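Local coordinates for protein HI_1472 (PDB 3PSH), which binds molybdate and tungstate in the periplasm as the solute-binding component of the MolBCA transporter, which imports molybdate with low affinity, at residues Ala216-Gly221 with Leu231-Ala236. Sequence-based numbering, arbitrary orientation.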
# COMPACT_ATOMS: atom_id res chain seq x y z
N ALA A 216 5.59 -16.50 -2.93
CA ALA A 216 6.06 -16.13 -1.58
C ALA A 216 6.93 -17.15 -0.84
O ALA A 216 7.62 -16.82 0.16
CB ALA A 216 4.90 -15.77 -0.73
N ALA A 217 6.86 -18.42 -1.25
CA ALA A 217 7.76 -19.45 -0.73
C ALA A 217 9.24 -19.39 -1.17
O ALA A 217 10.11 -20.01 -0.48
CB ALA A 217 7.21 -20.80 -1.07
N THR A 218 9.52 -18.76 -2.32
CA THR A 218 10.84 -18.84 -3.00
C THR A 218 11.44 -17.43 -3.32
O THR A 218 12.65 -17.28 -3.47
CB THR A 218 10.89 -19.81 -4.28
OG1 THR A 218 10.15 -19.26 -5.36
CG2 THR A 218 10.36 -21.26 -4.01
N ILE A 219 10.57 -16.41 -3.35
CA ILE A 219 10.97 -15.02 -3.58
C ILE A 219 10.85 -14.23 -2.32
O ILE A 219 9.91 -14.32 -1.56
CB ILE A 219 10.17 -14.34 -4.77
CG1 ILE A 219 10.14 -15.21 -6.04
CG2 ILE A 219 10.82 -12.98 -5.17
CD1 ILE A 219 11.56 -15.61 -6.58
N LYS A 220 11.86 -13.38 -2.10
CA LYS A 220 11.83 -12.44 -0.98
C LYS A 220 11.49 -11.03 -1.42
O LYS A 220 12.27 -10.36 -2.16
CB LYS A 220 13.22 -12.48 -0.31
CG LYS A 220 13.25 -11.71 1.04
CD LYS A 220 14.77 -11.40 1.37
CE LYS A 220 14.83 -10.81 2.78
NZ LYS A 220 16.17 -10.71 3.36
N GLY A 221 10.31 -10.56 -0.96
CA GLY A 221 9.90 -9.20 -1.28
C GLY A 221 9.82 -8.90 -2.75
O GLY A 221 9.32 -9.73 -3.56
N LEU A 231 5.83 -19.97 -15.17
CA LEU A 231 5.28 -21.20 -15.82
C LEU A 231 5.33 -22.38 -14.86
O LEU A 231 4.37 -23.17 -14.79
CB LEU A 231 6.14 -21.52 -17.02
CG LEU A 231 6.15 -20.56 -18.22
CD1 LEU A 231 7.20 -21.01 -19.31
CD2 LEU A 231 4.75 -20.41 -18.83
N GLU A 232 6.43 -22.48 -14.12
CA GLU A 232 6.59 -23.49 -13.02
C GLU A 232 5.52 -23.36 -11.91
O GLU A 232 4.92 -24.34 -11.45
CB GLU A 232 8.04 -23.52 -12.48
CG GLU A 232 8.98 -24.23 -13.51
CD GLU A 232 10.50 -24.12 -13.23
OE1 GLU A 232 10.92 -24.09 -12.05
OE2 GLU A 232 11.32 -24.10 -14.20
N TRP A 233 5.24 -22.12 -11.51
CA TRP A 233 4.26 -21.85 -10.47
C TRP A 233 2.87 -22.11 -11.00
O TRP A 233 2.03 -22.61 -10.28
CB TRP A 233 4.34 -20.35 -9.94
CG TRP A 233 5.56 -20.11 -9.11
CD1 TRP A 233 6.19 -20.99 -8.25
CD2 TRP A 233 6.29 -18.87 -9.04
NE1 TRP A 233 7.27 -20.37 -7.66
CE2 TRP A 233 7.38 -19.10 -8.17
CE3 TRP A 233 6.17 -17.63 -9.69
CZ2 TRP A 233 8.36 -18.09 -7.90
CZ3 TRP A 233 7.16 -16.61 -9.39
CH2 TRP A 233 8.23 -16.89 -8.54
N ASN A 234 2.68 -21.82 -12.28
CA ASN A 234 1.41 -22.12 -12.92
C ASN A 234 0.15 -21.64 -12.10
O ASN A 234 -0.73 -22.41 -11.67
CB ASN A 234 1.29 -23.64 -13.32
CG ASN A 234 0.14 -23.82 -14.27
OD1 ASN A 234 -0.10 -22.92 -15.08
ND2 ASN A 234 -0.59 -24.95 -14.17
N PRO A 235 0.06 -20.33 -11.83
CA PRO A 235 -0.99 -19.89 -10.98
C PRO A 235 -2.34 -20.05 -11.63
O PRO A 235 -2.44 -19.90 -12.89
CB PRO A 235 -0.74 -18.37 -10.86
CG PRO A 235 0.19 -18.02 -12.15
CD PRO A 235 1.03 -19.25 -12.18
N ALA A 236 -3.36 -20.30 -10.78
CA ALA A 236 -4.77 -20.40 -11.23
C ALA A 236 -5.40 -19.05 -11.62
O ALA A 236 -6.28 -18.91 -12.51
CB ALA A 236 -5.65 -21.05 -10.12
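With chi1 at -72°, Trp233 carries CG beside its own backbone N and anti to the carbonyl carbon, sending the indole out from the last turn of helix 227-233 to Thr218 and Ile219. Thr218 answers with its hydroxyl: a chi1 of 70° tucks OG1 between backbone N and carbonyl carbon, on the side that looks at the indole, while CG2 stays clear of the ring. The hydroxyl oxygen lies at the ring's edge and in its plane, OG1 standing 3.3 Å from CZ2 of Trp233. It thus faces a ring C-H rather than the indole N-H; NE1 of Trp233, 3.8 Å from OG1 of Thr218, makes no hydrogen bond with it, and the touch is a van der Waals contact, at most a weak C-H···O one. Ile219 adds the apolar part. Its CG1 branch approaches the same end of the indole obliquely, CG1 coming to 3.6 Å from CH2 of Trp233, and the two side chains cross at roughly a right angle.

The backbones remain well apart, with 10.4 Å between the CA atoms of Thr218 and Trp233, and the long indole bridges that gap. Both pieces belong to the lobe of this two-lobed periplasmic binding protein built on the parallel sheet 211-213, 184-188, 237-240 and 268-270: residues 216-221 form the loop from strand 211-213 to strand 222-224, and the helix ending at Trp233 leads on to strand 237-240. The side chain of Trp233 also touches Tyr187 of strand 184-188 and Val214. On the loop side, backbone hydrogen bonds tie Ile219 and Gly221 to Ser198, close in sequence to the molybdate-binding Tyr196, whose side chain lies about 7 Å from that of Ile219.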